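Local coordinates for phosphatidylinositol-specific phospholipase C1 (Streptomyces antibioticus, PDB 3H4X), which belongs to the calcium-dependent phosphoinositide phospholipase C family of enzymes and folds as a TIM-type barrel of parallel strands surrounded by helices, at residues T32-H37 and A307-L312; P300-A305 and P328-T333. All coordinates share one frame; numbering follows the deposited sequence.

Interaction 1 of 2, residues T32-H37 and A307-L312; sequences TSVGVH and ARVRQL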
ATOM      1  N   THR A  32      -2.367 -11.387  -9.375  1.00  9.10           N
ATOM      2  CA  THR A  32      -1.109 -11.207  -8.676  1.00  9.00           C
ATOM      3  C   THR A  32      -0.268 -10.238  -9.485  1.00  8.67           C
ATOM      4  O   THR A  32      -0.116 -10.396 -10.702  1.00  8.87           O
ATOM      5  CB  THR A  32      -0.348 -12.529  -8.527  1.00  9.20           C
ATOM      6  OG1 THR A  32      -1.186 -13.491  -7.881  1.00  9.53           O
ATOM      7  CG2 THR A  32       0.918 -12.329  -7.714  1.00  9.71           C
ATOM      8  N   SER A  33       0.265  -9.227  -8.812  1.00  8.42           N
ATOM      9  CA  SER A  33       1.048  -8.200  -9.472  1.00  8.37           C
ATOM     10  C   SER A  33       2.274  -7.862  -8.625  1.00  8.07           C
ATOM     11  O   SER A  33       2.510  -8.490  -7.588  1.00  8.14           O
ATOM     12  CB  SER A  33       0.180  -6.974  -9.779  1.00  8.76           C
ATOM     13  OG  SER A  33      -0.453  -6.470  -8.618  1.00  8.82           O
ATOM     14  N   VAL A  34       3.055  -6.884  -9.067  1.00  7.97           N
ATOM     15  CA  VAL A  34       4.398  -6.700  -8.534  1.00  8.15           C
ATOM     16  C   VAL A  34       4.615  -5.295  -7.978  1.00  7.83           C
ATOM     17  O   VAL A  34       4.158  -4.307  -8.555  1.00  8.43           O
ATOM     18  CB  VAL A  34       5.456  -7.021  -9.619  1.00  8.34           C
ATOM     19  CG1 VAL A  34       6.858  -6.996  -9.031  1.00  8.81           C
ATOM     20  CG2 VAL A  34       5.160  -8.376 -10.255  1.00  9.13           C
ATOM     21  N   GLY A  35       5.319  -5.212  -6.854  1.00  7.86           N
ATOM     22  CA  GLY A  35       5.573  -3.929  -6.220  1.00  8.26           C
ATOM     23  C   GLY A  35       7.043  -3.637  -6.017  1.00  8.15           C
ATOM     24  O   GLY A  35       7.886  -4.541  -6.058  1.00  8.36           O
ATOM     25  N   VAL A  36       7.340  -2.361  -5.797  1.00  8.54           N
ATOM     26  CA  VAL A  36       8.690  -1.911  -5.500  1.00  9.35           C
ATOM     27  C   VAL A  36       8.723  -1.269  -4.124  1.00  9.58           C
ATOM     28  O   VAL A  36       8.003  -0.306  -3.853  1.00  9.04           O
ATOM     29  CB  VAL A  36       9.197  -0.884  -6.528  1.00  9.86           C
ATOM     30  CG1 VAL A  36      10.584  -0.398  -6.149  1.00 11.03           C
ATOM     31  CG2 VAL A  36       9.200  -1.483  -7.916  1.00 10.85           C
ATOM     32  N   HIS A  37       9.568  -1.808  -3.258  1.00 10.26           N
ATOM     33  CA  HIS A  37       9.753  -1.268  -1.922  1.00 11.05           C
ATOM     34  C   HIS A  37      10.529   0.049  -1.987  1.00 10.98           C
ATOM     35  O   HIS A  37      11.414   0.212  -2.825  1.00 10.88           O
ATOM     36  CB  HIS A  37      10.502  -2.289  -1.062  1.00 11.96           C
ATOM     37  CG  HIS A  37      10.531  -1.945   0.394  1.00 14.27           C
ATOM     38  ND1 HIS A  37      11.686  -1.586   1.055  1.00 16.70           N
ATOM     39  CD2 HIS A  37       9.539  -1.892   1.313  1.00 15.77           C
ATOM     40  CE1 HIS A  37      11.404  -1.337   2.322  1.00 16.93           C
ATOM     41  NE2 HIS A  37      10.107  -1.513   2.504  1.00 17.67           N
ATOM     42  N   ALA A 307       9.763 -16.259 -12.457  1.00 12.97           N
ATOM     43  CA  ALA A 307       9.468 -17.533 -11.811  1.00 12.67           C
ATOM     44  C   ALA A 307       9.002 -17.306 -10.378  1.00 12.23           C
ATOM     45  O   ALA A 307       8.082 -17.961  -9.897  1.00 12.33           O
ATOM     46  CB  ALA A 307      10.686 -18.444 -11.841  1.00 12.98           C
ATOM     47  N   ARG A 308       9.647 -16.367  -9.700  1.00 11.74           N
ATOM     48  CA  ARG A 308       9.304 -16.056  -8.319  1.00 11.31           C
ATOM     49  C   ARG A 308       7.893 -15.462  -8.220  1.00 11.15           C
ATOM     50  O   ARG A 308       7.115 -15.831  -7.338  1.00 10.84           O
ATOM     51  CB  ARG A 308      10.356 -15.123  -7.717  1.00 11.26           C
ATOM     52  CG  ARG A 308      10.158 -14.779  -6.248  1.00 10.91           C
ATOM     53  CD  ARG A 308       9.965 -16.002  -5.356  1.00 10.80           C
ATOM     54  NE  ARG A 308      10.961 -17.061  -5.544  1.00 11.02           N
ATOM     55  CZ  ARG A 308      12.195 -17.041  -5.047  1.00 11.28           C
ATOM     56  NH1 ARG A 308      12.628 -15.997  -4.350  1.00 11.73           N
ATOM     57  NH2 ARG A 308      13.009 -18.068  -5.259  1.00 12.52           N
ATOM     58  N   VAL A 309       7.556 -14.556  -9.132  1.00 11.29           N
ATOM     59  CA  VAL A 309       6.212 -13.993  -9.158  1.00 11.56           C
ATOM     60  C   VAL A 309       5.165 -15.086  -9.383  1.00 11.65           C
ATOM     61  O   VAL A 309       4.132 -15.119  -8.718  1.00 11.92           O
ATOM     62  CB  VAL A 309       6.080 -12.894 -10.229  1.00 11.67           C
ATOM     63  CG1 VAL A 309       4.637 -12.449 -10.361  1.00 11.90           C
ATOM     64  CG2 VAL A 309       6.969 -11.713  -9.873  1.00 11.90           C
ATOM     65  N   ARG A 310       5.442 -15.990 -10.319  1.00 12.05           N
ATOM     66  CA  ARG A 310       4.527 -17.092 -10.585  1.00 12.53           C
ATOM     67  C   ARG A 310       4.356 -17.998  -9.365  1.00 11.81           C
ATOM     68  O   ARG A 310       3.254 -18.455  -9.071  1.00 11.98           O
ATOM     69  CB  ARG A 310       5.012 -17.907 -11.782  1.00 13.34           C
ATOM     70  CG  ARG A 310       4.981 -17.148 -13.090  1.00 15.77           C
ATOM     71  CD  ARG A 310       3.560 -16.974 -13.584  1.00 19.46           C
ATOM     72  NE  ARG A 310       3.522 -16.476 -14.955  1.00 21.74           N
ATOM     73  CZ  ARG A 310       2.447 -16.516 -15.735  1.00 22.78           C
ATOM     74  NH1 ARG A 310       1.315 -17.036 -15.280  1.00 23.46           N
ATOM     75  NH2 ARG A 310       2.504 -16.040 -16.971  1.00 23.75           N
ATOM     76  N   GLN A 311       5.454 -18.259  -8.665  1.00 11.49           N
ATOM     77  CA  GLN A 311       5.389 -19.082  -7.464  1.00 11.18           C
ATOM     78  C   GLN A 311       4.487 -18.428  -6.421  1.00 10.89           C
ATOM     79  O   GLN A 311       3.637 -19.079  -5.815  1.00 10.76           O
ATOM     80  CB  GLN A 311       6.781 -19.311  -6.871  1.00 11.55           C
ATOM     81  CG  GLN A 311       6.750 -20.166  -5.606  1.00 11.78           C
ATOM     82  CD  GLN A 311       8.087 -20.256  -4.906  1.00 12.64           C
ATOM     83  OE1 GLN A 311       9.015 -19.510  -5.207  1.00 12.75           O
ATOM     84  NE2 GLN A 311       8.195 -21.187  -3.966  1.00 13.03           N
ATOM     85  N   LEU A 312       4.669 -17.129  -6.215  1.00 10.53           N
ATOM     86  CA  LEU A 312       3.869 -16.428  -5.219  1.00 10.21           C
ATOM     87  C   LEU A 312       2.407 -16.303  -5.634  1.00 10.05           C
ATOM     88  O   LEU A 312       1.516 -16.365  -4.789  1.00  9.55           O
ATOM     89  CB  LEU A 312       4.486 -15.070  -4.885  1.00 10.63           C
ATOM     90  CG  LEU A 312       5.894 -15.205  -4.294  1.00 11.77           C
ATOM     91  CD1 LEU A 312       6.437 -13.864  -3.825  1.00 12.63           C
ATOM     92  CD2 LEU A 312       5.918 -16.228  -3.164  1.00 12.93           C
TER
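Val34 on strand 31-36 and Val309 on helix 302-314 mark the closest backbone approach of 32-37 to 307-312, with 7.5 Å between their CA atoms, a gap bridged by the side chains of the two valines meeting methyl to methyl. Val309 sends its CB toward the strand, and its two methyls straddle a single methyl of Val34. The nearer of them, Val309 CG2, lies 3.8 Å from Val34 CG2, while Val309 CG1 is slightly farther from that same Val34 CG2, at 4.1 Å. The side chains cross at about a right angle. In Val34 the torsion places CG1 anti to the backbone N (chi1 -173°) and leaves CG2, beside that N, as the branch that meets the helix. This is the strand-helix layer of a TIM-type barrel: the strand belongs to the closed ring of parallel strands, and the helix forms part of the beta-alpha-beta crossover from strand 282-286 to strand 319-322. Thr32 also turns its CB toward the helix, but its methyl makes only a loose contact, Thr32 CG2 to Val309 O at 4.4 Å. Its hydroxyl is engaged with the backbone, Thr32 OG1 hydrogen-bonding to Ala317 O in the segment that follows the helix.

Interaction 2 of 2, residues P300-A305 and P328-T333; sequences PTEAEA and PSVLKT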
ATOM      1  N   PRO A 300      18.119  -9.492  -9.879  1.00 16.88           N
ATOM      2  CA  PRO A 300      18.067 -10.892 -10.278  1.00 17.01           C
ATOM      3  C   PRO A 300      17.938 -10.946 -11.792  1.00 17.18           C
ATOM      4  O   PRO A 300      17.778  -9.906 -12.423  1.00 17.31           O
ATOM      5  CB  PRO A 300      16.772 -11.380  -9.636  1.00 16.88           C
ATOM      6  CG  PRO A 300      15.891 -10.176  -9.673  1.00 16.81           C
ATOM      7  CD  PRO A 300      16.809  -9.000  -9.416  1.00 16.79           C
ATOM      8  N   THR A 301      18.007 -12.134 -12.380  1.00 17.43           N
ATOM      9  CA  THR A 301      17.711 -12.248 -13.800  1.00 17.59           C
ATOM     10  C   THR A 301      16.204 -12.125 -13.992  1.00 17.52           C
ATOM     11  O   THR A 301      15.429 -12.400 -13.072  1.00 17.23           O
ATOM     12  CB  THR A 301      18.199 -13.582 -14.400  1.00 17.70           C
ATOM     13  OG1 THR A 301      17.383 -14.654 -13.916  1.00 17.78           O
ATOM     14  CG2 THR A 301      19.661 -13.840 -14.040  1.00 18.12           C
ATOM     15  N   GLU A 302      15.789 -11.696 -15.177  1.00 17.45           N
ATOM     16  CA  GLU A 302      14.375 -11.587 -15.497  1.00 17.45           C
ATOM     17  C   GLU A 302      13.667 -12.923 -15.284  1.00 16.89           C
ATOM     18  O   GLU A 302      12.560 -12.975 -14.741  1.00 16.94           O
ATOM     19  CB  GLU A 302      14.190 -11.113 -16.940  1.00 17.94           C
ATOM     20  CG  GLU A 302      12.745 -11.008 -17.380  1.00 19.64           C
ATOM     21  CD  GLU A 302      12.604 -10.524 -18.811  1.00 21.75           C
ATOM     22  OE1 GLU A 302      13.514 -10.792 -19.626  1.00 22.92           O
ATOM     23  OE2 GLU A 302      11.582  -9.877 -19.122  1.00 23.06           O
ATOM     24  N   ALA A 303      14.311 -14.002 -15.718  1.00 16.35           N
ATOM     25  CA  ALA A 303      13.731 -15.334 -15.598  1.00 15.68           C
ATOM     26  C   ALA A 303      13.523 -15.725 -14.136  1.00 15.09           C
ATOM     27  O   ALA A 303      12.489 -16.286 -13.777  1.00 15.28           O
ATOM     28  CB  ALA A 303      14.603 -16.361 -16.310  1.00 15.91           C
ATOM     29  N   GLU A 304      14.518 -15.436 -13.306  1.00 14.59           N
ATOM     30  CA  GLU A 304      14.424 -15.707 -11.875  1.00 14.20           C
ATOM     31  C   GLU A 304      13.244 -14.962 -11.249  1.00 13.74           C
ATOM     32  O   GLU A 304      12.473 -15.530 -10.473  1.00 13.54           O
ATOM     33  CB  GLU A 304      15.722 -15.309 -11.169  1.00 14.53           C
ATOM     34  CG  GLU A 304      16.884 -16.265 -11.394  1.00 15.98           C
ATOM     35  CD  GLU A 304      18.180 -15.743 -10.810  1.00 17.95           C
ATOM     36  OE1 GLU A 304      18.262 -14.530 -10.524  1.00 18.96           O
ATOM     37  OE2 GLU A 304      19.123 -16.547 -10.638  1.00 19.45           O
ATOM     38  N   ALA A 305      13.104 -13.687 -11.598  1.00 13.24           N
ATOM     39  CA  ALA A 305      12.074 -12.845 -11.002  1.00 12.93           C
ATOM     40  C   ALA A 305      10.681 -13.281 -11.441  1.00 12.95           C
ATOM     41  O   ALA A 305       9.755 -13.364 -10.629  1.00 12.83           O
ATOM     42  CB  ALA A 305      12.321 -11.383 -11.353  1.00 13.12           C
ATOM     43  N   PRO A 328      11.685  -3.331 -15.277  1.00 15.41           N
ATOM     44  CA  PRO A 328      10.320  -2.835 -15.473  1.00 15.65           C
ATOM     45  C   PRO A 328       9.400  -3.849 -16.153  1.00 16.05           C
ATOM     46  O   PRO A 328       8.193  -3.847 -15.911  1.00 16.03           O
ATOM     47  CB  PRO A 328      10.510  -1.591 -16.353  1.00 15.74           C
ATOM     48  CG  PRO A 328      11.893  -1.711 -16.917  1.00 15.50           C
ATOM     49  CD  PRO A 328      12.691  -2.460 -15.903  1.00 15.54           C
ATOM     50  N   SER A 329       9.959  -4.713 -16.995  1.00 16.60           N
ATOM     51  CA  SER A 329       9.160  -5.741 -17.649  1.00 16.91           C
ATOM     52  C   SER A 329       8.534  -6.663 -16.605  1.00 16.35           C
ATOM     53  O   SER A 329       7.375  -7.061 -16.727  1.00 16.92           O
ATOM     54  CB  SER A 329      10.015  -6.548 -18.631  1.00 17.41           C
ATOM     55  OG  SER A 329      10.897  -7.419 -17.945  1.00 19.18           O
ATOM     56  N   VAL A 330       9.310  -6.996 -15.579  1.00 15.43           N
ATOM     57  CA  VAL A 330       8.813  -7.811 -14.479  1.00 14.51           C
ATOM     58  C   VAL A 330       7.818  -7.017 -13.633  1.00 13.58           C
ATOM     59  O   VAL A 330       6.774  -7.535 -13.238  1.00 13.19           O
ATOM     60  CB  VAL A 330       9.964  -8.328 -13.592  1.00 14.63           C
ATOM     61  CG1 VAL A 330       9.418  -9.045 -12.365  1.00 15.42           C
ATOM     62  CG2 VAL A 330      10.877  -9.248 -14.394  1.00 14.69           C
ATOM     63  N   LEU A 331       8.130  -5.750 -13.377  1.00 12.50           N
ATOM     64  CA  LEU A 331       7.253  -4.912 -12.558  1.00 11.68           C
ATOM     65  C   LEU A 331       5.842  -4.795 -13.124  1.00 11.66           C
ATOM     66  O   LEU A 331       4.885  -4.622 -12.368  1.00 11.20           O
ATOM     67  CB  LEU A 331       7.852  -3.520 -12.366  1.00 11.69           C
ATOM     68  CG  LEU A 331       9.191  -3.499 -11.634  1.00 11.13           C
ATOM     69  CD1 LEU A 331       9.675  -2.068 -11.477  1.00 11.21           C
ATOM     70  CD2 LEU A 331       9.085  -4.187 -10.286  1.00 10.92           C
ATOM     71  N   LYS A 332       5.711  -4.889 -14.446  1.00 12.06           N
ATOM     72  CA  LYS A 332       4.410  -4.739 -15.098  1.00 12.95           C
ATOM     73  C   LYS A 332       3.598  -6.031 -15.110  1.00 12.83           C
ATOM     74  O   LYS A 332       2.453  -6.042 -15.557  1.00 13.10           O
ATOM     75  CB  LYS A 332       4.581  -4.252 -16.539  1.00 13.58           C
ATOM     76  CG  LYS A 332       5.217  -2.893 -16.682  1.00 15.48           C
ATOM     77  CD  LYS A 332       5.417  -2.541 -18.146  1.00 17.64           C
ATOM     78  CE  LYS A 332       6.063  -1.178 -18.289  1.00 18.81           C
ATOM     79  NZ  LYS A 332       7.348  -1.126 -17.554  1.00 19.70           N
ATOM     80  N   THR A 333       4.198  -7.117 -14.638  1.00 12.71           N
ATOM     81  CA  THR A 333       3.571  -8.432 -14.702  1.00 12.89           C
ATOM     82  C   THR A 333       2.277  -8.502 -13.891  1.00 12.19           C
ATOM     83  O   THR A 333       2.246  -8.115 -12.720  1.00 11.90           O
ATOM     84  CB  THR A 333       4.531  -9.532 -14.204  1.00 13.21           C
ATOM     85  OG1 THR A 333       5.714  -9.539 -15.011  1.00 15.05           O
ATOM     86  CG2 THR A 333       3.867 -10.900 -14.277  1.00 13.95           C
TER
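Glu302 and Ser329 meet through opposite choices of side-chain shape: Glu302 is fully stretched, with CG anti to the backbone N (chi1 178°) and the chain straight beyond it, whereas Ser329 folds OG back between its own backbone N and carbonyl carbon (chi1 73°). The long arm thus reaches across from the first turn of helix 302-314 to the short helix 328-331, two elements on the outer side of the TIM-type barrel that flank strand 319-322 in sequence. Ser329 OG donates to Glu302 OE2 over 2.8 Å, approaching from above the carboxylate plane, 47° out of it. This polar bridge lies on the exposed side of the contact. Inward of it, the aliphatic part of the same glutamate runs past Val330 in the opposite direction, Glu302 CG packing against Val330 CG2 at 3.9 Å. Val330 then presents both methyls to Ala305, whose CB points toward helix 328-331. Ala305 CB is 3.9 Å from Val330 CG1 and 4.0 Å from Val330 CG2, so the small alanine rests against the fork of the valine. Val330 also touches Leu306 of helix 302-314 and Trp324 of the loop ahead of helix 328-331, which extends the apolar seam.

Local hydrogen bonds accompany the contact in both segments. Thr301 is the N-cap of helix 302-314 and forms a capping box with Glu304: Glu304 N donates to Thr301 OG1 at 3.0 Å, and Thr301 N donates in return to Glu304 OE1. In the other segment, Val330 O accepts twice from one residue, Thr333 OG1 at 2.9 Å and Thr333 N, with both donors arriving from the same face of the carbonyl plane.

How the interactions relate
From the N terminus, the chain first lays down 32-37 on a barrel strand, builds most of the barrel, and then passes in turn through 300-305, 307-312 and 328-333. Interaction 1 closes a loop of 269 intervening residues, interaction 2 one of only 22, and because their segments alternate the two cross rather than nest. Both draw on helix 302-314, interaction 2 at its first turn and interaction 1 farther along. The centres are 9 Å apart and the contacts touch directly: Val34 CG2 lies 3.5 Å from Val330 O, and Val36 CG2 packs on Leu331 CD2. Strand 31-36, helix 302-314 and helix 328-331 are thereby packed against one another.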